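Local coordinates for protein cytochrome P450 (PDB 3OFT) that is a cytochrome P450, a haem protein rich in helix that holds protoporphyrin IX with its iron inside the fold, at residues A[15-20]-A[381-386]; A[25-30]-A[278-283]; A[282-287]-A[303-308]. All coordinates share one frame; numbering follows the deposited sequence.

Interaction 1: residues A[15-20]-A[381-386]. With HX2 ((2R,5R)-hexane-2,5-diol), chain E.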
loop_
_atom_site.group_PDB
_atom_site.type_symbol
_atom_site.label_atom_id
_atom_site.label_comp_id
_atom_site.label_asym_id
_atom_site.label_seq_id
_atom_site.Cartn_x
_atom_site.Cartn_y
_atom_site.Cartn_z
ATOM N N ASP A 15 16.863 -4.246 10.968
ATOM C CA ASP A 15 15.516 -4.489 11.475
ATOM C C ASP A 15 14.498 -3.815 10.550
ATOM O O ASP A 15 14.385 -2.592 10.546
ATOM C CB ASP A 15 15.372 -3.905 12.885
ATOM C CG ASP A 15 13.965 -4.038 13.454
ATOM O OD1 ASP A 15 13.804 -3.540 14.590
ATOM O OD2 ASP A 15 13.013 -4.599 12.821
ATOM N N ILE A 16 13.747 -4.611 9.788
ATOM C CA ILE A 16 12.774 -4.053 8.832
ATOM C C ILE A 16 11.652 -3.196 9.440
ATOM O O ILE A 16 11.065 -2.324 8.753
ATOM C CB ILE A 16 12.215 -5.169 7.919
ATOM C CG1 ILE A 16 11.427 -6.177 8.773
ATOM C CG2 ILE A 16 13.393 -5.753 7.111
ATOM C CD1 ILE A 16 11.196 -7.560 8.141
ATOM N N PHE A 17 11.385 -3.394 10.727
ATOM C CA PHE A 17 10.404 -2.597 11.446
ATOM C C PHE A 17 10.934 -1.238 11.903
ATOM O O PHE A 17 10.145 -0.336 12.148
ATOM C CB PHE A 17 9.771 -3.393 12.612
ATOM C CG PHE A 17 9.031 -4.622 12.154
ATOM C CD1 PHE A 17 7.804 -4.513 11.512
ATOM C CD2 PHE A 17 9.579 -5.896 12.337
ATOM C CE1 PHE A 17 7.109 -5.648 11.081
ATOM C CE2 PHE A 17 8.895 -7.043 11.896
ATOM C CZ PHE A 17 7.659 -6.923 11.275
ATOM N N ASN A 18 12.251 -1.098 12.058
ATOM C CA ASN A 18 12.833 0.207 12.372
ATOM C C ASN A 18 14.202 0.390 11.730
ATOM O O ASN A 18 15.231 0.325 12.404
ATOM C CB ASN A 18 12.793 0.603 13.875
ATOM C CG ASN A 18 12.673 -0.574 14.823
ATOM O OD1 ASN A 18 11.606 -1.179 14.978
ATOM N ND2 ASN A 18 13.766 -0.880 15.512
ATOM N N PRO A 19 14.226 0.589 10.401
ATOM C CA PRO A 19 15.517 0.811 9.754
ATOM C C PRO A 19 16.224 2.051 10.349
ATOM O O PRO A 19 15.566 3.038 10.707
ATOM C CB PRO A 19 15.140 1.014 8.287
ATOM C CG PRO A 19 13.813 0.285 8.130
ATOM C CD PRO A 19 13.112 0.533 9.434
ATOM N N PRO A 20 17.550 1.981 10.532
ATOM C CA PRO A 20 18.262 3.136 11.121
ATOM C C PRO A 20 18.034 4.438 10.327
ATOM O O PRO A 20 18.189 4.449 9.112
ATOM C CB PRO A 20 19.725 2.684 11.052
ATOM C CG PRO A 20 19.591 1.148 11.294
ATOM C CD PRO A 20 18.436 0.811 10.379
ATOM N N GLY A 381 8.782 2.936 9.566
ATOM C CA GLY A 381 9.110 1.842 8.647
ATOM C C GLY A 381 8.055 0.761 8.759
ATOM O O GLY A 381 6.878 1.070 8.783
ATOM N N GLY A 382 8.443 -0.504 8.851
ATOM C CA GLY A 382 7.432 -1.610 8.778
ATOM C C GLY A 382 7.086 -1.977 7.336
ATOM O O GLY A 382 7.726 -1.490 6.397
ATOM N N ASN A 383 6.040 -2.795 7.145
ATOM C CA ASN A 383 5.700 -3.279 5.820
ATOM C C ASN A 383 5.123 -2.191 4.933
ATOM O O ASN A 383 5.273 -2.275 3.738
ATOM C CB ASN A 383 4.710 -4.442 5.903
ATOM C CG ASN A 383 5.231 -5.567 6.809
ATOM O OD1 ASN A 383 6.438 -5.865 6.830
ATOM N ND2 ASN A 383 4.327 -6.136 7.623
ATOM N N VAL A 384 4.479 -1.177 5.513
ATOM C CA VAL A 384 3.990 -0.035 4.711
ATOM C C VAL A 384 4.526 1.229 5.383
ATOM O O VAL A 384 3.948 1.711 6.362
ATOM C CB VAL A 384 2.439 0.024 4.665
ATOM C CG1 VAL A 384 1.968 1.249 3.840
ATOM C CG2 VAL A 384 1.845 -1.269 4.085
ATOM N N GLY A 385 5.655 1.725 4.889
ATOM C CA GLY A 385 6.293 2.931 5.410
ATOM C C GLY A 385 5.438 4.153 5.150
ATOM O O GLY A 385 4.666 4.195 4.184
ATOM N N ALA A 386 5.524 5.135 6.039
ATOM C CA ALA A 386 4.623 6.277 5.970
ATOM C C ALA A 386 5.128 7.459 6.790
ATOM O O ALA A 386 5.921 7.280 7.736
ATOM C CB ALA A 386 3.165 5.873 6.416
HETATM C C1 HX2 E . 1.615 -7.445 4.590
HETATM O O1 HX2 E . 3.866 -6.786 3.893
HETATM C C2 HX2 E . 2.483 -6.369 3.921
HETATM O O2 HX2 E . -1.234 -4.394 1.334
HETATM C C3 HX2 E . 1.983 -5.941 2.539
HETATM C C4 HX2 E . 0.516 -5.479 2.552
HETATM C C5 HX2 E . 0.164 -4.648 1.310
HETATM C C6 HX2 E . 0.504 -5.431 0.025
HETATM O O HOH W 1 10.422 -0.580 6.721
HETATM O O HOH W 2 9.717 2.490 12.240
#

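Interaction 2: residues A[25-30]-A[278-283]. With HEM (protoporphyrin IX containing Fe), chain D; HX2 ((2R,5R)-hexane-2,5-diol), chain E.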
loop_
_atom_site.group_PDB
_atom_site.type_symbol
_atom_site.label_atom_id
_atom_site.label_comp_id
_atom_site.label_asym_id
_atom_site.label_seq_id
_atom_site.Cartn_x
_atom_site.Cartn_y
_atom_site.Cartn_z
ATOM N N ASP A 25 13.873 9.856 7.300
ATOM C CA ASP A 25 13.743 9.647 5.841
ATOM C C ASP A 25 13.667 8.124 5.609
ATOM O O ASP A 25 14.654 7.418 5.809
ATOM C CB ASP A 25 14.979 10.227 5.138
ATOM C CG ASP A 25 14.878 10.260 3.594
ATOM O OD1 ASP A 25 14.063 9.547 2.971
ATOM O OD2 ASP A 25 15.702 10.996 2.987
ATOM N N TYR A 26 12.475 7.638 5.273
ATOM C CA TYR A 26 12.227 6.195 5.013
ATOM C C TYR A 26 13.061 5.706 3.848
ATOM O O TYR A 26 13.661 4.639 3.939
ATOM C CB TYR A 26 10.712 5.899 4.800
ATOM C CG TYR A 26 10.411 4.537 4.183
ATOM C CD1 TYR A 26 10.076 3.435 4.989
ATOM C CD2 TYR A 26 10.482 4.353 2.788
ATOM C CE1 TYR A 26 9.859 2.174 4.428
ATOM C CE2 TYR A 26 10.247 3.096 2.214
ATOM C CZ TYR A 26 9.916 2.023 3.032
ATOM O OH TYR A 26 9.717 0.789 2.441
ATOM N N PHE A 27 13.117 6.500 2.776
ATOM C CA PHE A 27 13.810 6.191 1.533
ATOM C C PHE A 27 15.328 6.096 1.735
ATOM O O PHE A 27 15.954 5.106 1.360
ATOM C CB PHE A 27 13.400 7.235 0.472
ATOM C CG PHE A 27 11.902 7.355 0.340
ATOM C CD1 PHE A 27 11.191 6.332 -0.273
ATOM C CD2 PHE A 27 11.193 8.407 0.962
ATOM C CE1 PHE A 27 9.783 6.395 -0.367
ATOM C CE2 PHE A 27 9.783 8.457 0.905
ATOM C CZ PHE A 27 9.092 7.445 0.234
ATOM N N ALA A 28 15.909 7.108 2.371
ATOM C CA ALA A 28 17.339 7.055 2.639
ATOM C C ALA A 28 17.669 5.829 3.546
ATOM O O ALA A 28 18.692 5.160 3.343
ATOM C CB ALA A 28 17.786 8.356 3.308
ATOM N N ALA A 29 16.829 5.557 4.545
ATOM C CA ALA A 29 17.075 4.418 5.478
ATOM C C ALA A 29 17.206 3.058 4.764
ATOM O O ALA A 29 18.095 2.267 5.079
ATOM C CB ALA A 29 16.014 4.361 6.582
ATOM N N TRP A 30 16.309 2.788 3.819
ATOM C CA TRP A 30 16.352 1.581 3.001
ATOM C C TRP A 30 17.485 1.585 1.994
ATOM O O TRP A 30 18.148 0.563 1.782
ATOM C CB TRP A 30 15.007 1.431 2.286
ATOM C CG TRP A 30 14.057 0.691 3.150
ATOM C CD1 TRP A 30 13.048 1.209 3.950
ATOM C CD2 TRP A 30 14.070 -0.713 3.367
ATOM N NE1 TRP A 30 12.426 0.170 4.633
ATOM C CE2 TRP A 30 13.030 -1.014 4.287
ATOM C CE3 TRP A 30 14.863 -1.761 2.862
ATOM C CZ2 TRP A 30 12.739 -2.342 4.691
ATOM C CZ3 TRP A 30 14.590 -3.068 3.286
ATOM C CH2 TRP A 30 13.538 -3.344 4.178
ATOM N N TYR A 278 7.792 7.492 -4.771
ATOM C CA TYR A 278 7.630 7.306 -3.295
ATOM C C TYR A 278 6.995 5.989 -2.853
ATOM O O TYR A 278 6.020 6.008 -2.067
ATOM C CB TYR A 278 6.870 8.480 -2.624
ATOM C CG TYR A 278 7.543 9.812 -2.895
ATOM C CD1 TYR A 278 8.768 10.121 -2.287
ATOM C CD2 TYR A 278 6.980 10.737 -3.769
ATOM C CE1 TYR A 278 9.426 11.364 -2.542
ATOM C CE2 TYR A 278 7.624 11.977 -4.025
ATOM C CZ TYR A 278 8.827 12.284 -3.385
ATOM O OH TYR A 278 9.490 13.491 -3.602
ATOM N N PRO A 279 7.578 4.845 -3.280
ATOM C CA PRO A 279 7.000 3.573 -2.883
ATOM C C PRO A 279 7.400 3.209 -1.455
ATOM O O PRO A 279 8.579 3.409 -1.053
ATOM C CB PRO A 279 7.636 2.586 -3.885
ATOM C CG PRO A 279 9.069 3.162 -4.065
ATOM C CD PRO A 279 8.722 4.664 -4.206
ATOM N N THR A 280 6.471 2.650 -0.689
ATOM C CA THR A 280 6.811 2.330 0.698
ATOM C C THR A 280 6.344 0.946 1.106
ATOM O O THR A 280 6.343 0.636 2.316
ATOM C CB THR A 280 6.253 3.371 1.677
ATOM O OG1 THR A 280 4.814 3.388 1.635
ATOM C CG2 THR A 280 6.855 4.809 1.410
ATOM N N VAL A 281 5.914 0.149 0.116
ATOM C CA VAL A 281 5.395 -1.187 0.417
ATOM C C VAL A 281 6.502 -2.244 0.334
ATOM O O VAL A 281 7.291 -2.242 -0.616
ATOM C CB VAL A 281 4.091 -1.553 -0.393
ATOM C CG1 VAL A 281 3.632 -2.947 0.020
ATOM C CG2 VAL A 281 2.933 -0.532 -0.065
ATOM N N ALA A 282 6.600 -3.100 1.356
ATOM C CA ALA A 282 7.489 -4.280 1.300
ATOM C C ALA A 282 6.674 -5.512 1.600
ATOM O O ALA A 282 5.670 -5.416 2.352
ATOM C CB ALA A 282 8.686 -4.163 2.318
ATOM N N VAL A 283 7.062 -6.653 1.004
ATOM C CA VAL A 283 6.315 -7.896 1.191
ATOM C C VAL A 283 7.213 -9.036 1.631
ATOM O O VAL A 283 8.443 -9.005 1.418
ATOM C CB VAL A 283 5.558 -8.337 -0.085
ATOM C CG1 VAL A 283 4.542 -7.257 -0.508
ATOM C CG2 VAL A 283 6.556 -8.725 -1.234
HETATM C CHA HEM D . -1.713 -6.347 -3.632
HETATM C CHB HEM D . 0.405 -1.999 -3.068
HETATM C CHC HEM D . -3.949 0.083 -3.000
HETATM C CHD HEM D . -5.995 -4.239 -2.503
HETATM C C1A HEM D . -0.779 -5.329 -3.556
HETATM C C2A HEM D . 0.645 -5.514 -3.700
HETATM C C3A HEM D . 1.252 -4.342 -3.554
HETATM C C4A HEM D . 0.219 -3.345 -3.267
HETATM C CMA HEM D . 2.787 -4.134 -3.596
HETATM C CAA HEM D . 1.353 -6.860 -4.032
HETATM C CBA HEM D . 1.512 -7.630 -2.740
HETATM C CGA HEM D . 2.294 -8.922 -2.931
HETATM O O1A HEM D . 2.376 -9.718 -1.944
HETATM O O2A HEM D . 2.858 -9.215 -4.032
HETATM C C1B HEM D . -0.588 -1.031 -3.013
HETATM C C2B HEM D . -0.381 0.394 -2.972
HETATM C C3B HEM D . -1.606 0.956 -2.957
HETATM C C4B HEM D . -2.594 -0.105 -2.985
HETATM C CMB HEM D . 1.004 1.067 -2.962
HETATM C CAB HEM D . -2.054 2.418 -2.884
HETATM C CBB HEM D . -1.196 3.449 -2.769
HETATM C C1C HEM D . -4.926 -0.859 -2.862
HETATM C C2C HEM D . -6.366 -0.636 -2.845
HETATM C C3C HEM D . -6.921 -1.869 -2.672
HETATM C C4C HEM D . -5.876 -2.865 -2.682
HETATM C CMC HEM D . -7.057 0.761 -2.949
HETATM C CAC HEM D . -8.405 -2.305 -2.601
HETATM C CBC HEM D . -9.358 -1.525 -2.102
HETATM C C1D HEM D . -5.064 -5.182 -2.789
HETATM C C2D HEM D . -5.335 -6.613 -2.809
HETATM C C3D HEM D . -4.015 -7.249 -3.203
HETATM C C4D HEM D . -3.058 -6.185 -3.341
HETATM C CMD HEM D . -6.709 -7.328 -2.550
HETATM C CAD HEM D . -3.803 -8.780 -3.377
HETATM C CBD HEM D . -3.787 -9.033 -4.895
HETATM C CGD HEM D . -3.388 -10.502 -5.068
HETATM O O1D HEM D . -2.854 -11.142 -4.139
HETATM O O2D HEM D . -3.545 -11.053 -6.162
HETATM N NA HEM D . -1.012 -3.975 -3.311
HETATM N NB HEM D . -1.944 -1.275 -3.067
HETATM N NC HEM D . -4.676 -2.221 -2.808
HETATM N ND HEM D . -3.720 -4.975 -3.081
HETATM FE FE HEM D . -2.846 -3.108 -3.142
HETATM C C1 HX2 E . 1.615 -7.445 4.590
HETATM O O1 HX2 E . 3.866 -6.786 3.893
HETATM C C2 HX2 E . 2.483 -6.369 3.921
HETATM O O2 HX2 E . -1.234 -4.394 1.334
HETATM C C3 HX2 E . 1.983 -5.941 2.539
HETATM C C4 HX2 E . 0.516 -5.479 2.552
HETATM C C5 HX2 E . 0.164 -4.648 1.310
HETATM C C6 HX2 E . 0.504 -5.431 0.025
HETATM O O HOH W 3 9.690 -0.616 0.071
HETATM O O HOH W 4 8.292 -0.990 3.624
HETATM O O HOH W 5 -2.706 -3.299 -0.763
#

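Interaction 3: residues A[282-287]-A[303-308]. With HEM (protoporphyrin IX containing Fe), chain D; HX2 ((2R,5R)-hexane-2,5-diol), chain E.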
loop_
_atom_site.group_PDB
_atom_site.type_symbol
_atom_site.label_atom_id
_atom_site.label_comp_id
_atom_site.label_asym_id
_atom_site.label_seq_id
_atom_site.Cartn_x
_atom_site.Cartn_y
_atom_site.Cartn_z
ATOM N N ALA A 282 6.600 -3.100 1.356
ATOM C CA ALA A 282 7.489 -4.280 1.300
ATOM C C ALA A 282 6.674 -5.512 1.600
ATOM O O ALA A 282 5.670 -5.416 2.352
ATOM C CB ALA A 282 8.686 -4.163 2.318
ATOM N N VAL A 283 7.062 -6.653 1.004
ATOM C CA VAL A 283 6.315 -7.896 1.191
ATOM C C VAL A 283 7.213 -9.036 1.631
ATOM O O VAL A 283 8.443 -9.005 1.418
ATOM C CB VAL A 283 5.558 -8.337 -0.085
ATOM C CG1 VAL A 283 4.542 -7.257 -0.508
ATOM C CG2 VAL A 283 6.556 -8.725 -1.234
ATOM N N SER A 284 6.586 -10.071 2.183
ATOM C CA SER A 284 7.334 -11.285 2.593
ATOM C C SER A 284 6.990 -12.476 1.711
ATOM O O SER A 284 5.880 -12.545 1.154
ATOM C CB SER A 284 7.008 -11.633 4.056
ATOM O OG SER A 284 7.371 -10.580 4.940
ATOM N N ARG A 285 7.934 -13.412 1.556
ATOM C CA ARG A 285 7.626 -14.688 0.894
ATOM C C ARG A 285 8.275 -15.795 1.679
ATOM O O ARG A 285 9.267 -15.547 2.353
ATOM C CB ARG A 285 8.255 -14.727 -0.523
ATOM C CG ARG A 285 7.735 -13.639 -1.520
ATOM C CD ARG A 285 6.263 -13.919 -1.833
ATOM N NE ARG A 285 5.782 -13.080 -2.953
ATOM C CZ ARG A 285 4.958 -12.061 -2.819
ATOM N NH1 ARG A 285 4.491 -11.667 -1.628
ATOM N NH2 ARG A 285 4.548 -11.430 -3.915
ATOM N N ASN A 286 7.770 -17.025 1.549
ATOM C CA ASN A 286 8.458 -18.156 2.147
ATOM C C ASN A 286 8.825 -19.093 1.014
ATOM O O ASN A 286 8.007 -19.403 0.150
ATOM C CB ASN A 286 7.581 -18.862 3.229
ATOM C CG ASN A 286 6.204 -19.272 2.712
ATOM O OD1 ASN A 286 5.341 -18.432 2.387
ATOM N ND2 ASN A 286 5.960 -20.577 2.683
ATOM N N ALA A 287 10.064 -19.544 1.011
ATOM C CA ALA A 287 10.491 -20.433 -0.052
ATOM C C ALA A 287 9.810 -21.810 0.047
ATOM O O ALA A 287 9.804 -22.441 1.113
ATOM C CB ALA A 287 12.005 -20.561 -0.059
ATOM N N LEU A 303 12.508 -17.462 4.884
ATOM C CA LEU A 303 11.712 -16.255 4.538
ATOM C C LEU A 303 12.554 -15.221 3.789
ATOM O O LEU A 303 13.761 -15.100 4.030
ATOM C CB LEU A 303 11.130 -15.607 5.798
ATOM C CG LEU A 303 9.764 -16.023 6.381
ATOM C CD1 LEU A 303 9.272 -17.400 5.971
ATOM C CD2 LEU A 303 9.691 -15.766 7.903
ATOM N N VAL A 304 11.899 -14.499 2.879
ATOM C CA VAL A 304 12.530 -13.484 2.040
ATOM C C VAL A 304 11.699 -12.194 2.116
ATOM O O VAL A 304 10.470 -12.247 1.957
ATOM C CB VAL A 304 12.572 -13.919 0.552
ATOM C CG1 VAL A 304 13.379 -12.899 -0.254
ATOM C CG2 VAL A 304 13.134 -15.356 0.414
ATOM N N TYR A 305 12.353 -11.067 2.382
ATOM C CA TYR A 305 11.645 -9.777 2.486
ATOM C C TYR A 305 12.025 -8.931 1.271
ATOM O O TYR A 305 13.223 -8.824 0.927
ATOM C CB TYR A 305 12.063 -9.060 3.766
ATOM C CG TYR A 305 11.131 -7.958 4.218
ATOM C CD1 TYR A 305 11.519 -6.627 4.129
ATOM C CD2 TYR A 305 9.850 -8.256 4.702
ATOM C CE1 TYR A 305 10.672 -5.609 4.568
ATOM C CE2 TYR A 305 8.991 -7.244 5.125
ATOM C CZ TYR A 305 9.419 -5.931 5.048
ATOM O OH TYR A 305 8.594 -4.921 5.483
ATOM N N LEU A 306 11.016 -8.337 0.636
ATOM C CA LEU A 306 11.170 -7.650 -0.643
ATOM C C LEU A 306 10.668 -6.211 -0.551
ATOM O O LEU A 306 9.461 -5.990 -0.568
ATOM C CB LEU A 306 10.362 -8.381 -1.726
ATOM C CG LEU A 306 10.611 -9.869 -1.890
ATOM C CD1 LEU A 306 9.695 -10.416 -2.965
ATOM C CD2 LEU A 306 12.091 -10.154 -2.257
ATOM N N PRO A 307 11.588 -5.231 -0.501
ATOM C CA PRO A 307 11.203 -3.844 -0.443
ATOM C C PRO A 307 11.086 -3.226 -1.825
ATOM O O PRO A 307 12.064 -3.136 -2.545
ATOM C CB PRO A 307 12.328 -3.200 0.351
ATOM C CG PRO A 307 13.539 -4.025 0.010
ATOM C CD PRO A 307 13.034 -5.419 -0.258
ATOM N N SER A 308 9.897 -2.756 -2.176
ATOM C CA SER A 308 9.721 -2.131 -3.501
ATOM C C SER A 308 10.628 -0.909 -3.727
ATOM O O SER A 308 11.053 -0.691 -4.862
ATOM C CB SER A 308 8.258 -1.762 -3.771
ATOM O OG SER A 308 7.818 -0.812 -2.811
HETATM C CHA HEM D . -1.713 -6.347 -3.632
HETATM C CHB HEM D . 0.405 -1.999 -3.068
HETATM C CHC HEM D . -3.949 0.083 -3.000
HETATM C CHD HEM D . -5.995 -4.239 -2.503
HETATM C C1A HEM D . -0.779 -5.329 -3.556
HETATM C C2A HEM D . 0.645 -5.514 -3.700
HETATM C C3A HEM D . 1.252 -4.342 -3.554
HETATM C C4A HEM D . 0.219 -3.345 -3.267
HETATM C CMA HEM D . 2.787 -4.134 -3.596
HETATM C CAA HEM D . 1.353 -6.860 -4.032
HETATM C CBA HEM D . 1.512 -7.630 -2.740
HETATM C CGA HEM D . 2.294 -8.922 -2.931
HETATM O O1A HEM D . 2.376 -9.718 -1.944
HETATM O O2A HEM D . 2.858 -9.215 -4.032
HETATM C C1B HEM D . -0.588 -1.031 -3.013
HETATM C C2B HEM D . -0.381 0.394 -2.972
HETATM C C3B HEM D . -1.606 0.956 -2.957
HETATM C C4B HEM D . -2.594 -0.105 -2.985
HETATM C CMB HEM D . 1.004 1.067 -2.962
HETATM C CAB HEM D . -2.054 2.418 -2.884
HETATM C CBB HEM D . -1.196 3.449 -2.769
HETATM C C1C HEM D . -4.926 -0.859 -2.862
HETATM C C2C HEM D . -6.366 -0.636 -2.845
HETATM C C3C HEM D . -6.921 -1.869 -2.672
HETATM C C4C HEM D . -5.876 -2.865 -2.682
HETATM C CMC HEM D . -7.057 0.761 -2.949
HETATM C CAC HEM D . -8.405 -2.305 -2.601
HETATM C CBC HEM D . -9.358 -1.525 -2.102
HETATM C C1D HEM D . -5.064 -5.182 -2.789
HETATM C C2D HEM D . -5.335 -6.613 -2.809
HETATM C C3D HEM D . -4.015 -7.249 -3.203
HETATM C C4D HEM D . -3.058 -6.185 -3.341
HETATM C CMD HEM D . -6.709 -7.328 -2.550
HETATM C CAD HEM D . -3.803 -8.780 -3.377
HETATM C CBD HEM D . -3.787 -9.033 -4.895
HETATM C CGD HEM D . -3.388 -10.502 -5.068
HETATM O O1D HEM D . -2.854 -11.142 -4.139
HETATM O O2D HEM D . -3.545 -11.053 -6.162
HETATM N NA HEM D . -1.012 -3.975 -3.311
HETATM N NB HEM D . -1.944 -1.275 -3.067
HETATM N NC HEM D . -4.676 -2.221 -2.808
HETATM N ND HEM D . -3.720 -4.975 -3.081
HETATM FE FE HEM D . -2.846 -3.108 -3.142
HETATM C C1 HX2 E . 1.615 -7.445 4.590
HETATM O O1 HX2 E . 3.866 -6.786 3.893
HETATM C C2 HX2 E . 2.483 -6.369 3.921
HETATM O O2 HX2 E . -1.234 -4.394 1.334
HETATM C C3 HX2 E . 1.983 -5.941 2.539
HETATM C C4 HX2 E . 0.516 -5.479 2.552
HETATM C C5 HX2 E . 0.164 -4.648 1.310
HETATM C C6 HX2 E . 0.504 -5.431 0.025
HETATM O O HOH W 5 -2.706 -3.299 -0.763
#

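Interaction 1: residues A[15-20]-A[381-386]
Phe17 lays the CD1 corner of its ring near Gly382, with CD1 4.0 Å from Gly382 CA, obliquely rather than stacked. Its CB starts out away from 381-386, and chi1 of -61°, setting CG beside the backbone N, brings the ring back toward that loop. The firmer link is backbone: Gly382 N donates to Ile16 O at 3.2 Å, in the carbonyl plane and on a lone pair, with 146° at the hydrogen. Water 1 donates to both Ile16 O and Gly382 O, while water 2 accepts from Gly381 N and donates to Phe17 O, 2.9 Å from each. Ile16 O and Phe17 O are presented by a type I beta turn from Asp15 to Asn18. Within it Asp15 OD2 accepts from Phe17 N at 2.9 Å, an Asx turn whose N-H comes from above the carboxylate plane, and OD2 also takes a hydrogen bond from Asn45. Beyond the glycines, Asn383 belongs to the pocket of (2R,5R)-hexane-2,5-diol, its CB 3.2 Å from the diol O1, and its OD1 is hydrogen-bonded to Tyr305 OH. One direct bond and two waters thus join these loops, consistent with a spacing set largely by backbone groups and bridging water.

Interaction 2: residues A[25-30]-A[278-283]
The N-terminal turn of helix 26-31 packs on the segment that leads from helix 267-277 into strand 282-287, a buried contact of two aromatic side chains. Phe27 points its CZ toward Tyr278 and Thr280: the edge of the Tyr278 ring is turned to the face of Phe27 in an offset edge-to-face pair, centroids 5.5 Å apart and planes at 62°. At its own edge, near the ring plane, Phe27 CE1 lies 3.3 Å from Pro279 O, a buried carbonyl with no hydrogen-bonding partner in the model. This joins the N-terminal part of the P450 fold to the segment lining the haem and (2R,5R)-hexane-2,5-diol pocket. Asp25, the N-cap, accepts on OD1 from Ala28 N at 3.1 Å and a nearly straight 170°. Tyr26, turned by chi1 of 165° so that CG lies opposite the backbone N, takes Thr280 over one ring face; Thr280 CG2 makes an off-centre CH-pi contact 4.3 Å from the ring centroid. Trp30 CD1 meets the other face. At the phenol end, water 3 is 2.8 Å from Tyr26 OH and donates to Val281 O. Away from the helix, Val281 CG2 lies 3.8 Å from the haem methyl CMB, and Ala282 O accepts from O1 of the diol.

Interaction 3: residues A[282-287]-A[303-308]
Tyr305 and Ala282 meet on one face of an antiparallel strand pair: Ala282 CB sits 3.3 Å from Tyr305 CE1, approaching the ring obliquely. On that face Ser284 OG lies at the ring edge, near its plane, 3.4 Å from Tyr305 CD2. Chi1 of -162° puts the ring opposite the backbone N of Tyr305, from where it leans back over strand 282-287; its hydroxyl is hydrogen-bonded to Asn383 OD1. Farther along this face, Leu303 CD1 touches Asn286 CB at 3.5 Å. The reverse face carries Val283, Arg285, Val304 and Leu306. There the Val283 and Leu306 side chains cross at a slant, with Val283 CG2 3.9 Å from Leu306 CB, and Arg285 runs at about a right angle to Leu306, whose CD1 meets Arg285 CG. Four backbone hydrogen bonds set the register in the mixed sheet: Val283-Leu306 and Arg285-Val304 are the hydrogen-bonded pairs, two bonds each, and Ala282-Pro307, Ser284-Tyr305 and Asn286-Leu303 the non-hydrogen-bonded ones; Leu306 N to Val283 O, at 2.8 Å, is nearly collinear with that carbonyl.

A bend at chi2, -67°, directs the guanidinium of Arg285 to a haem propionate at its edge. NH1 donates to O1A at 2.9 Å and NH2 to O2A at 2.8 Å, the latter at 169°. NH1 also donates to Ser284 O at 3.2 Å, arriving from above the carbonyl plane. The two-point grip, with this bond to the strand backbone, would hold the flat group against rotation; two N-H donors from a group expected to be positive would probably favour the anionic propionate.

Along the chain, interactions 2 and 3 are both nested within the long loop that interaction 1 closes. Interactions 1 and 2 have centres about 8 Å apart, and interaction 3 lies about 13 and 14 Å from them. Strand 282-287 is common to interactions 2 and 3, which share Ala282 and Val283; its neighbour 303-307 belongs to the same mixed sheet. The 381-386 loop of interaction 1 reaches interactions 2 and 3: Asn383 O lies 2.8 Å from Ala282 N, and Gly385 O 2.7 Å from Thr280 OG1, each a probable hydrogen bond. Trp30 also packs on Tyr305 and Pro307. Strand 282-287 and this loop line the pocket, while helix 26-31 backs them from the side away from the haem.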